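Local coordinates for CRISPR-associated protein, Cse2 family (Meiothermus ruber, PDB 3WA8) that probably serves as the Cse2 (CasB) subunit of the type I-E CRISPR Cascade complex, binding G-rich crRNA sequence and stabilising the R-loop, at residues V15-Q20 with V42-G47; D58-I63 with A171-R176; A69-S74 with I160-L165; L166-A171 with K177-K182. All blocks are in the same frame, centred on the assembly; numbering follows the deposited sequence.

Contact 1. Residues V15-Q20 with V42-G47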
# COMPACT_ATOMS: atom_id res chain seq x y z
N VAL A 15 4.70 -10.59 1.77
CA VAL A 15 5.72 -9.56 1.72
C VAL A 15 7.08 -10.12 2.15
O VAL A 15 8.06 -9.92 1.45
CB VAL A 15 5.29 -8.35 2.56
CG1 VAL A 15 6.47 -7.41 2.87
CG2 VAL A 15 4.16 -7.61 1.81
N ARG A 16 7.14 -10.83 3.26
CA ARG A 16 8.35 -11.55 3.64
C ARG A 16 8.95 -12.36 2.47
O ARG A 16 10.15 -12.33 2.24
CB ARG A 16 8.06 -12.45 4.84
CG ARG A 16 9.22 -13.35 5.33
CD ARG A 16 8.99 -13.80 6.81
NE ARG A 16 8.23 -12.77 7.54
CZ ARG A 16 7.80 -12.83 8.81
NH1 ARG A 16 8.07 -13.90 9.57
NH2 ARG A 16 7.11 -11.80 9.31
N TYR A 17 8.09 -13.05 1.74
CA TYR A 17 8.50 -13.95 0.67
C TYR A 17 9.12 -13.14 -0.46
O TYR A 17 10.18 -13.51 -0.97
CB TYR A 17 7.26 -14.72 0.22
CG TYR A 17 7.33 -15.71 -0.93
CD1 TYR A 17 7.59 -17.07 -0.73
CD2 TYR A 17 7.00 -15.28 -2.21
CE1 TYR A 17 7.58 -17.98 -1.84
CE2 TYR A 17 6.98 -16.14 -3.30
CZ TYR A 17 7.27 -17.48 -3.14
OH TYR A 17 7.22 -18.28 -4.29
N LEU A 18 8.48 -12.03 -0.82
CA LEU A 18 9.04 -11.14 -1.83
C LEU A 18 10.42 -10.64 -1.40
O LEU A 18 11.34 -10.62 -2.21
CB LEU A 18 8.15 -9.94 -2.09
CG LEU A 18 6.76 -9.99 -2.72
CD1 LEU A 18 6.09 -8.64 -2.51
CD2 LEU A 18 6.82 -10.22 -4.17
N ARG A 19 10.56 -10.25 -0.13
CA ARG A 19 11.84 -9.76 0.39
C ARG A 19 12.93 -10.81 0.34
O ARG A 19 14.11 -10.52 0.07
CB ARG A 19 11.71 -9.33 1.83
CG ARG A 19 10.73 -8.24 2.03
CD ARG A 19 11.07 -7.45 3.24
NE ARG A 19 10.38 -6.17 3.18
CZ ARG A 19 9.45 -5.79 4.04
NH1 ARG A 19 9.09 -6.58 5.03
NH2 ARG A 19 8.89 -4.61 3.92
N GLN A 20 12.56 -12.05 0.63
CA GLN A 20 13.55 -13.07 0.81
C GLN A 20 13.91 -13.71 -0.50
O GLN A 20 15.02 -14.14 -0.66
CB GLN A 20 13.07 -14.12 1.79
CG GLN A 20 12.89 -13.59 3.19
CD GLN A 20 12.64 -14.72 4.17
OE1 GLN A 20 12.61 -15.89 3.76
NE2 GLN A 20 12.49 -14.41 5.47
N VAL A 42 4.52 -13.14 -13.09
CA VAL A 42 5.77 -13.43 -12.38
C VAL A 42 5.69 -14.74 -11.57
O VAL A 42 4.95 -14.81 -10.56
CB VAL A 42 6.15 -12.28 -11.40
CG1 VAL A 42 7.45 -12.61 -10.70
CG2 VAL A 42 6.26 -10.94 -12.11
N PRO A 43 6.47 -15.77 -11.97
CA PRO A 43 6.30 -17.12 -11.38
C PRO A 43 6.28 -17.04 -9.87
O PRO A 43 5.39 -17.59 -9.25
CB PRO A 43 7.53 -17.87 -11.85
CG PRO A 43 7.88 -17.25 -13.13
CD PRO A 43 7.55 -15.76 -12.96
N LEU A 44 7.24 -16.33 -9.31
CA LEU A 44 7.25 -16.05 -7.87
C LEU A 44 5.87 -15.74 -7.27
O LEU A 44 5.41 -16.40 -6.31
CB LEU A 44 8.19 -14.87 -7.59
CG LEU A 44 8.71 -14.84 -6.16
CD1 LEU A 44 9.40 -16.18 -5.79
CD2 LEU A 44 9.65 -13.67 -5.95
N VAL A 45 5.20 -14.73 -7.83
CA VAL A 45 3.90 -14.29 -7.35
C VAL A 45 2.85 -15.34 -7.63
O VAL A 45 2.10 -15.72 -6.72
CB VAL A 45 3.51 -12.99 -8.02
CG1 VAL A 45 2.06 -12.66 -7.74
CG2 VAL A 45 4.47 -11.87 -7.56
N GLU A 46 2.82 -15.82 -8.88
CA GLU A 46 1.91 -16.88 -9.30
C GLU A 46 1.98 -18.10 -8.38
O GLU A 46 0.95 -18.69 -8.02
CB GLU A 46 2.25 -17.31 -10.72
CG GLU A 46 1.94 -16.28 -11.77
CD GLU A 46 0.48 -15.95 -11.85
OE1 GLU A 46 -0.34 -16.86 -11.61
OE2 GLU A 46 0.14 -14.79 -12.15
N GLY A 47 3.21 -18.46 -8.03
CA GLY A 47 3.46 -19.51 -7.08
C GLY A 47 2.72 -19.26 -5.79
O GLY A 47 2.05 -20.16 -5.26
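Tyr17 and Leu44 form the main part of a helix-to-helix packing contact at the N-terminal end of this all-helical protein, where helix 10-21 meets the first turn of helix 43-49. The two side chains slide past each other in opposite directions, the phenol reaching for the backbone beside Leu44 while the leucine runs back along the ring. Tyr17 holds CG anti to its backbone N (chi1 177°), which carries the ring straight across the gap between the helices. Leu44 CD1 lies 3.5 Å from Tyr17 CE2. Tyrosine suits the place because it adds an apolar wall and still brings a hydroxyl to a backbone carbonyl. Deeper in, the buried Leu18 and Val45 close the contact more loosely, with CD2 of Leu18 4.4 Å from CG2 of Val45; branched aliphatic chains fit a site enclosed by Met30 of helix 24-32 and Trp72 and Tyr66 of helix 59-72. The phenol ring also meets that of Phe48 at an inclination, and its oxygen takes a weak hydrogen bond from Arg51 NH2. Across the contact Tyr17 OH gives its own weak bond, 3.3 Å long, to the carbonyl O of Leu44, which sits at the ring's edge, near its plane.

Contact 2. Residues D58-I63 with A171-R176; sequences DRWERI and AWNRER
The backbones of Trp60, in the first turn of helix 59-72, and Asn173, in a type I beta turn running from Ala171 to Arg174, stay well apart, their CA atoms 9.3 Å from each other, so that side chains have to bridge the space. The turn is closed by Arg174 N bonding to Ala171 O at 3.1 Å, and it presents Trp172 and Asn173 to the helix. Trp60 is the large group that fills the gap. With CG anti to the backbone N (chi1 -167°) it carries its indole across the gap toward the turn. Over one face of that ring lies the amide of Asn173: ND2, as modelled, is 3.5 Å above the plane and displaced toward the rim, with NE1 of Trp60 its nearest ring atom. The amide and ring planes are inclined by 52°, so this is not a flat stack. An asparagine suits an exposed turn position, where its short polar chain can cover an indole and still meet solvent. Trp172 contributes its CB, 3.9 Å from Trp60 CZ2, while its ring turns off toward helix 178-197. The indole N-H of Trp60 is taken by the carbonyl O of Leu169, which ties the ring to the end of helix 162-170. At the start of helix 59-72, Asp58 is the N-cap, its OD2 accepting a weak bond from Glu61 N. A mercury ion lies about 3 Å from the Trp60 side chain. Beyond the contact, both tryptophans rest on Leu141 of helix 141-154, and Trp172 turns edge-to-face with Trp183 of helix 178-197.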
# COMPACT_ATOMS: atom_id res chain seq x y z
N ASP A 58 -10.68 -14.55 -8.08
CA ASP A 58 -10.84 -13.22 -7.59
C ASP A 58 -9.85 -12.35 -8.32
O ASP A 58 -8.66 -12.24 -7.95
CB ASP A 58 -10.71 -13.16 -6.07
CG ASP A 58 -11.64 -12.13 -5.48
OD1 ASP A 58 -12.86 -12.40 -5.42
OD2 ASP A 58 -11.18 -11.04 -5.10
N ARG A 59 -10.36 -11.77 -9.39
CA ARG A 59 -9.57 -10.95 -10.25
C ARG A 59 -9.00 -9.80 -9.44
O ARG A 59 -7.89 -9.32 -9.70
CB ARG A 59 -10.39 -10.51 -11.47
CG ARG A 59 -10.90 -11.71 -12.29
CD ARG A 59 -10.88 -11.48 -13.81
NE ARG A 59 -12.22 -11.62 -14.38
CZ ARG A 59 -13.16 -10.67 -14.35
NH1 ARG A 59 -12.90 -9.48 -13.80
NH2 ARG A 59 -14.36 -10.88 -14.88
N TRP A 60 -9.75 -9.41 -8.40
CA TRP A 60 -9.31 -8.38 -7.47
C TRP A 60 -8.05 -8.78 -6.71
O TRP A 60 -7.06 -8.06 -6.71
CB TRP A 60 -10.42 -8.04 -6.48
CG TRP A 60 -10.16 -6.81 -5.70
CD1 TRP A 60 -10.23 -6.67 -4.35
CD2 TRP A 60 -9.75 -5.54 -6.22
NE1 TRP A 60 -9.91 -5.38 -3.98
CE2 TRP A 60 -9.61 -4.67 -5.11
CE3 TRP A 60 -9.50 -5.05 -7.51
CZ2 TRP A 60 -9.25 -3.33 -5.25
CZ3 TRP A 60 -9.12 -3.73 -7.65
CH2 TRP A 60 -9.02 -2.88 -6.53
N GLU A 61 -8.10 -9.95 -6.09
CA GLU A 61 -6.97 -10.44 -5.34
C GLU A 61 -5.73 -10.33 -6.21
O GLU A 61 -4.76 -9.70 -5.82
CB GLU A 61 -7.22 -11.87 -4.88
CG GLU A 61 -6.14 -12.39 -3.94
CD GLU A 61 -6.63 -13.51 -2.99
OE1 GLU A 61 -6.82 -14.67 -3.45
OE2 GLU A 61 -6.80 -13.21 -1.77
N ARG A 62 -5.80 -10.91 -7.40
CA ARG A 62 -4.65 -10.93 -8.30
C ARG A 62 -4.16 -9.51 -8.62
O ARG A 62 -2.94 -9.23 -8.59
CB ARG A 62 -4.97 -11.79 -9.54
CG ARG A 62 -4.43 -11.31 -10.90
CD ARG A 62 -4.78 -12.32 -12.03
NE ARG A 62 -4.02 -13.55 -11.83
CZ ARG A 62 -2.85 -13.82 -12.41
NH1 ARG A 62 -2.31 -12.99 -13.28
NH2 ARG A 62 -2.25 -14.97 -12.12
N ILE A 63 -5.09 -8.60 -8.88
CA ILE A 63 -4.69 -7.23 -9.10
C ILE A 63 -3.99 -6.69 -7.83
O ILE A 63 -2.92 -6.08 -7.91
CB ILE A 63 -5.87 -6.37 -9.53
CG1 ILE A 63 -6.26 -6.73 -10.95
CG2 ILE A 63 -5.52 -4.88 -9.49
CD1 ILE A 63 -7.73 -6.44 -11.28
N ALA A 171 -9.65 -5.42 0.71
CA ALA A 171 -10.98 -5.23 1.30
C ALA A 171 -11.67 -3.94 0.86
O ALA A 171 -12.73 -3.58 1.36
CB ALA A 171 -10.93 -5.34 2.80
N TRP A 172 -11.05 -3.30 -0.12
CA TRP A 172 -11.59 -2.11 -0.76
C TRP A 172 -13.08 -2.13 -1.12
O TRP A 172 -13.74 -1.13 -0.90
CB TRP A 172 -10.78 -1.78 -2.00
CG TRP A 172 -10.90 -0.38 -2.40
CD1 TRP A 172 -11.64 0.12 -3.43
CD2 TRP A 172 -10.26 0.73 -1.78
NE1 TRP A 172 -11.49 1.48 -3.50
CE2 TRP A 172 -10.64 1.88 -2.51
CE3 TRP A 172 -9.40 0.86 -0.69
CZ2 TRP A 172 -10.20 3.17 -2.16
CZ3 TRP A 172 -8.95 2.14 -0.34
CH2 TRP A 172 -9.36 3.28 -1.06
N ASN A 173 -13.61 -3.22 -1.66
CA ASN A 173 -15.01 -3.27 -2.11
C ASN A 173 -15.95 -3.80 -1.07
O ASN A 173 -17.02 -4.29 -1.43
CB ASN A 173 -15.16 -4.11 -3.39
CG ASN A 173 -14.15 -3.74 -4.45
OD1 ASN A 173 -14.11 -2.58 -4.88
ND2 ASN A 173 -13.28 -4.69 -4.86
N ARG A 174 -15.60 -3.73 0.20
CA ARG A 174 -16.53 -4.17 1.24
C ARG A 174 -17.61 -3.14 1.43
O ARG A 174 -17.35 -1.96 1.18
CB ARG A 174 -15.82 -4.38 2.55
CG ARG A 174 -15.02 -5.64 2.63
CD ARG A 174 -15.05 -6.09 4.07
NE ARG A 174 -13.94 -6.99 4.40
CZ ARG A 174 -13.92 -7.77 5.47
NH1 ARG A 174 -14.96 -7.78 6.32
NH2 ARG A 174 -12.88 -8.56 5.68
N GLU A 175 -18.77 -3.56 1.91
CA GLU A 175 -20.00 -2.76 1.78
C GLU A 175 -20.16 -1.38 2.43
O GLU A 175 -20.37 -0.41 1.72
CB GLU A 175 -21.27 -3.58 1.95
CG GLU A 175 -21.96 -3.82 0.62
CD GLU A 175 -23.04 -4.88 0.72
OE1 GLU A 175 -23.86 -4.80 1.66
OE2 GLU A 175 -23.08 -5.78 -0.14
N ARG A 176 -20.12 -1.25 3.75
CA ARG A 176 -20.18 0.12 4.23
C ARG A 176 -18.80 0.79 4.16
O ARG A 176 -18.54 1.79 4.82
CB ARG A 176 -20.81 0.25 5.60
CG ARG A 176 -22.18 0.96 5.66
CD ARG A 176 -22.76 0.79 7.06
NE ARG A 176 -23.15 -0.61 7.29
CZ ARG A 176 -22.33 -1.67 7.38
NH1 ARG A 176 -21.00 -1.54 7.28
NH2 ARG A 176 -22.84 -2.88 7.57

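Contact 3. Residues A69-S74 with I160-L165; sequences AGLWAS and IYWSEL
Trp162 and Trp72 meet in a T-shaped pair close to the centre of the chain, where the last turns of helix 59-72 pack against the start of helix 162-170. This is the tight part. The edge of the Trp72 indole points at the face of Trp162, the five-membered rings having centroids 5.2 Å apart and planes at 84°. The backbone of Trp72 lies over the same indole: its CA sits 4.0 Å from the centroid of the six-membered ring, 9° off the normal, a CH-pi contact. Leu71 adds its CB, obliquely placed 3.4 Å from Trp162 CZ3. On the opposite face of Trp162 the CG2 of Ile160 lies over the centre of the ring, so the indole is held between two layers. Large flat residues suit this place, since one ring can bridge two helices; the N-H of Trp72 goes to Glu80. The outer margins are different in character. Ser74, partly exposed, takes no part in the packing and turns its OG back to Gly70 O, 2.9 Å away, while Glu164, also partly exposed, accepts a weak bond from Ser163 and has a long, weak ion pair with Arg107. A tryptophan pair crossed at right angles between helices, with Val15 and Leu18 of helix 10-21 and Leu27 of helix 24-32 packed against the two rings, while Leu145 and Val149 of helix 141-154 meet Leu71, makes a hydrophobic core in a helical bundle.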
# COMPACT_ATOMS: atom_id res chain seq x y z
N ALA A 69 3.16 -5.89 -5.24
CA ALA A 69 4.47 -6.34 -5.64
C ALA A 69 5.18 -5.23 -6.42
O ALA A 69 6.32 -4.83 -6.09
CB ALA A 69 4.33 -7.57 -6.46
N GLY A 70 4.49 -4.68 -7.43
CA GLY A 70 5.09 -3.66 -8.27
C GLY A 70 5.51 -2.44 -7.48
O GLY A 70 6.63 -1.93 -7.67
N LEU A 71 4.63 -1.98 -6.59
CA LEU A 71 4.95 -0.78 -5.85
C LEU A 71 6.13 -1.06 -4.95
O LEU A 71 7.05 -0.25 -4.84
CB LEU A 71 3.77 -0.30 -5.03
CG LEU A 71 2.61 0.23 -5.87
CD1 LEU A 71 1.28 0.37 -5.07
CD2 LEU A 71 3.02 1.50 -6.58
N TRP A 72 6.12 -2.24 -4.33
CA TRP A 72 7.14 -2.59 -3.39
C TRP A 72 8.44 -2.65 -4.17
O TRP A 72 9.48 -2.15 -3.74
CB TRP A 72 6.80 -3.91 -2.72
CG TRP A 72 7.95 -4.49 -2.02
CD1 TRP A 72 8.43 -4.12 -0.81
CD2 TRP A 72 8.82 -5.53 -2.50
NE1 TRP A 72 9.56 -4.85 -0.50
CE2 TRP A 72 9.81 -5.73 -1.53
CE3 TRP A 72 8.86 -6.31 -3.66
CZ2 TRP A 72 10.82 -6.69 -1.66
CZ3 TRP A 72 9.88 -7.27 -3.80
CH2 TRP A 72 10.84 -7.45 -2.81
N ALA A 73 8.37 -3.25 -5.36
CA ALA A 73 9.54 -3.44 -6.23
C ALA A 73 10.07 -2.10 -6.71
O ALA A 73 11.14 -2.02 -7.28
CB ALA A 73 9.15 -4.31 -7.38
N SER A 74 9.31 -1.03 -6.47
CA SER A 74 9.70 0.31 -6.91
C SER A 74 10.24 1.14 -5.78
O SER A 74 10.75 2.23 -6.00
CB SER A 74 8.50 1.05 -7.48
OG SER A 74 8.06 0.43 -8.65
N ILE A 160 5.90 2.98 4.54
CA ILE A 160 4.62 2.42 4.06
C ILE A 160 4.55 0.97 4.48
O ILE A 160 5.38 0.18 4.03
CB ILE A 160 4.50 2.44 2.52
CG1 ILE A 160 4.20 3.85 2.02
CG2 ILE A 160 3.40 1.50 2.06
CD1 ILE A 160 4.51 4.03 0.56
N TYR A 161 3.58 0.60 5.31
CA TYR A 161 3.47 -0.79 5.70
C TYR A 161 2.81 -1.62 4.59
O TYR A 161 1.58 -1.68 4.46
CB TYR A 161 2.77 -0.95 7.04
CG TYR A 161 3.38 -0.13 8.14
CD1 TYR A 161 4.16 -0.72 9.14
CD2 TYR A 161 3.17 1.24 8.22
CE1 TYR A 161 4.73 0.05 10.20
CE2 TYR A 161 3.73 2.02 9.27
CZ TYR A 161 4.51 1.41 10.23
OH TYR A 161 5.02 2.18 11.23
N TRP A 162 3.63 -2.27 3.77
CA TRP A 162 3.09 -3.04 2.65
C TRP A 162 2.11 -4.15 3.01
O TRP A 162 1.07 -4.28 2.36
CB TRP A 162 4.20 -3.57 1.80
CG TRP A 162 5.10 -2.49 1.37
CD1 TRP A 162 6.29 -2.16 1.94
CD2 TRP A 162 4.89 -1.57 0.29
NE1 TRP A 162 6.85 -1.10 1.26
CE2 TRP A 162 6.01 -0.71 0.25
CE3 TRP A 162 3.88 -1.40 -0.66
CZ2 TRP A 162 6.15 0.31 -0.69
CZ3 TRP A 162 4.02 -0.39 -1.61
CH2 TRP A 162 5.16 0.45 -1.61
N SER A 163 2.38 -4.94 4.03
CA SER A 163 1.43 -6.00 4.31
C SER A 163 0.05 -5.44 4.67
O SER A 163 -0.98 -5.92 4.20
CB SER A 163 1.96 -6.97 5.35
OG SER A 163 1.93 -6.37 6.61
N GLU A 164 0.03 -4.39 5.49
CA GLU A 164 -1.25 -3.76 5.80
C GLU A 164 -1.87 -3.17 4.53
O GLU A 164 -3.08 -3.27 4.33
CB GLU A 164 -1.14 -2.73 6.93
CG GLU A 164 -1.31 -3.30 8.35
CD GLU A 164 0.02 -3.84 9.00
OE1 GLU A 164 1.02 -4.08 8.27
OE2 GLU A 164 0.04 -4.04 10.26
N LEU A 165 -1.04 -2.59 3.65
CA LEU A 165 -1.56 -2.03 2.41
C LEU A 165 -2.31 -3.11 1.61
O LEU A 165 -3.49 -2.92 1.20
CB LEU A 165 -0.47 -1.38 1.57
CG LEU A 165 -0.99 -0.61 0.33
CD1 LEU A 165 -1.83 0.59 0.75
CD2 LEU A 165 0.14 -0.12 -0.57

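Contact 4. Residues L166-A171 with K177-K182; sequences LRDLLA and KPVQQK
Asp168, Val179 and Lys182 join the two arms of a helix-loop-helix corner, helix 162-170 and helix 178-197, whose short segments here run at 131° with axes 10.0 Å apart. Lys177 is the N-cap of the second arm and turns its side chain away from the first. Pro178 follows in the opening turn, a position that suits proline because its missing N-H is not needed there. Val179 is the apolar contact residue. Its CG2 lies 3.4 Å from Asp168 O and 3.8 Å from Ala171 CB, while CG1 approaches Asp168 CB at 3.8 Å; the beta-branch lets one small residue touch both. Gln180 and Gln181 tie the connection back to the helix, their NE2 atoms bonding to the carbonyls of Trp172 and Arg176. Lys182 then bends at chi3 (-66°) and brings NZ to Asp168 OD1 in a salt bridge, modelled too short to be read closely. Arg167 offers NE to the same oxygen at 3.6 Å, a long ion pair, so two cations gather at one carboxylate, whose OD2 bonds to Trp183. Behind the corner, Leu166 packs on helices 10-21 and 59-72, and Leu169 packs on helix 141-154.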
# COMPACT_ATOMS: atom_id res chain seq x y z
N LEU A 166 -1.67 -4.26 1.44
CA LEU A 166 -2.29 -5.34 0.67
C LEU A 166 -3.61 -5.80 1.30
O LEU A 166 -4.62 -5.89 0.60
CB LEU A 166 -1.31 -6.50 0.47
CG LEU A 166 -1.88 -7.75 -0.17
CD1 LEU A 166 -2.41 -7.47 -1.59
CD2 LEU A 166 -0.82 -8.82 -0.15
N ARG A 167 -3.59 -6.06 2.60
CA ARG A 167 -4.80 -6.43 3.33
C ARG A 167 -5.91 -5.39 3.08
O ARG A 167 -7.07 -5.74 2.86
CB ARG A 167 -4.50 -6.59 4.83
CG ARG A 167 -5.72 -6.72 5.78
CD ARG A 167 -5.42 -6.18 7.23
NE ARG A 167 -6.39 -5.15 7.64
CZ ARG A 167 -7.25 -5.23 8.68
NH1 ARG A 167 -7.28 -6.30 9.48
NH2 ARG A 167 -8.11 -4.23 8.94
N ASP A 168 -5.52 -4.11 3.10
CA ASP A 168 -6.48 -3.03 2.96
C ASP A 168 -7.02 -2.96 1.54
O ASP A 168 -8.24 -2.94 1.35
CB ASP A 168 -5.87 -1.69 3.39
CG ASP A 168 -5.93 -1.48 4.90
OD1 ASP A 168 -6.69 -2.19 5.59
OD2 ASP A 168 -5.20 -0.60 5.40
N LEU A 169 -6.13 -2.98 0.55
CA LEU A 169 -6.59 -3.09 -0.82
C LEU A 169 -7.50 -4.29 -1.02
O LEU A 169 -8.50 -4.17 -1.72
CB LEU A 169 -5.44 -3.15 -1.79
CG LEU A 169 -4.57 -1.90 -1.81
CD1 LEU A 169 -3.43 -2.08 -2.80
CD2 LEU A 169 -5.40 -0.67 -2.17
N LEU A 170 -7.21 -5.43 -0.41
CA LEU A 170 -8.04 -6.59 -0.67
C LEU A 170 -9.46 -6.33 -0.25
O LEU A 170 -10.37 -6.92 -0.80
CB LEU A 170 -7.49 -7.84 -0.01
CG LEU A 170 -6.28 -8.48 -0.69
CD1 LEU A 170 -5.43 -9.24 0.32
CD2 LEU A 170 -6.63 -9.36 -1.90
N ALA A 171 -9.65 -5.42 0.71
CA ALA A 171 -10.98 -5.23 1.30
C ALA A 171 -11.67 -3.94 0.86
O ALA A 171 -12.73 -3.58 1.36
CB ALA A 171 -10.93 -5.34 2.80
N LYS A 177 -17.93 0.24 3.33
CA LYS A 177 -16.68 0.91 3.03
C LYS A 177 -15.74 1.14 4.23
O LYS A 177 -15.20 2.25 4.36
CB LYS A 177 -16.97 2.24 2.31
CG LYS A 177 -16.89 2.12 0.82
CD LYS A 177 -17.75 3.15 0.06
CE LYS A 177 -17.20 3.38 -1.40
NZ LYS A 177 -18.01 4.38 -2.15
N PRO A 178 -15.46 0.08 5.04
CA PRO A 178 -14.57 0.14 6.23
C PRO A 178 -13.11 0.57 5.97
O PRO A 178 -12.57 1.37 6.71
CB PRO A 178 -14.61 -1.29 6.76
CG PRO A 178 -14.98 -2.13 5.56
CD PRO A 178 -15.97 -1.29 4.83
N VAL A 179 -12.46 0.06 4.94
CA VAL A 179 -11.09 0.51 4.70
C VAL A 179 -11.03 2.04 4.53
O VAL A 179 -10.17 2.72 5.13
CB VAL A 179 -10.46 -0.16 3.45
CG1 VAL A 179 -9.03 0.37 3.22
CG2 VAL A 179 -10.50 -1.66 3.59
N GLN A 180 -11.94 2.56 3.72
CA GLN A 180 -11.92 3.96 3.39
C GLN A 180 -12.26 4.74 4.63
O GLN A 180 -11.60 5.74 4.94
CB GLN A 180 -12.88 4.26 2.25
CG GLN A 180 -12.48 3.59 0.92
CD GLN A 180 -13.13 2.22 0.69
OE1 GLN A 180 -13.60 1.54 1.62
NE2 GLN A 180 -13.14 1.81 -0.57
N GLN A 181 -13.24 4.26 5.39
CA GLN A 181 -13.50 4.83 6.70
C GLN A 181 -12.21 4.84 7.51
O GLN A 181 -11.87 5.86 8.13
CB GLN A 181 -14.52 4.02 7.49
CG GLN A 181 -15.89 4.11 7.00
CD GLN A 181 -16.83 3.34 7.86
OE1 GLN A 181 -16.94 3.57 9.06
NE2 GLN A 181 -17.55 2.43 7.25
N LYS A 182 -11.51 3.71 7.50
CA LYS A 182 -10.40 3.48 8.42
C LYS A 182 -9.29 4.43 8.06
O LYS A 182 -8.73 5.09 8.93
CB LYS A 182 -9.89 2.04 8.29
CG LYS A 182 -9.00 1.57 9.44
CD LYS A 182 -7.99 0.53 8.97
CE LYS A 182 -8.63 -0.80 8.52
NZ LYS A 182 -7.69 -1.62 7.70

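In the fold
The four contacts spread over one all-helical chain and follow its connectivity. Contact 1 comes first, between helices 10-21 and 43-49. Helix 59-72 then serves contact 2 near its start and contact 3 near its end, their centres about 17 Å apart; in sequence, contact 3 falls between the two segments of contact 2. Helix 162-170 begins in contact 3 and ends in contact 4, which shares Ala171 with contact 2, about 9 Å away between centres. Contact 1 touches contact 3 through Leu18 and Trp72, and contact 2 through a Glu46-Arg62 salt bridge. Helices 59-72 and 162-170 thus link the N-terminal helices to the C-terminal helix 178-197 in one compact body.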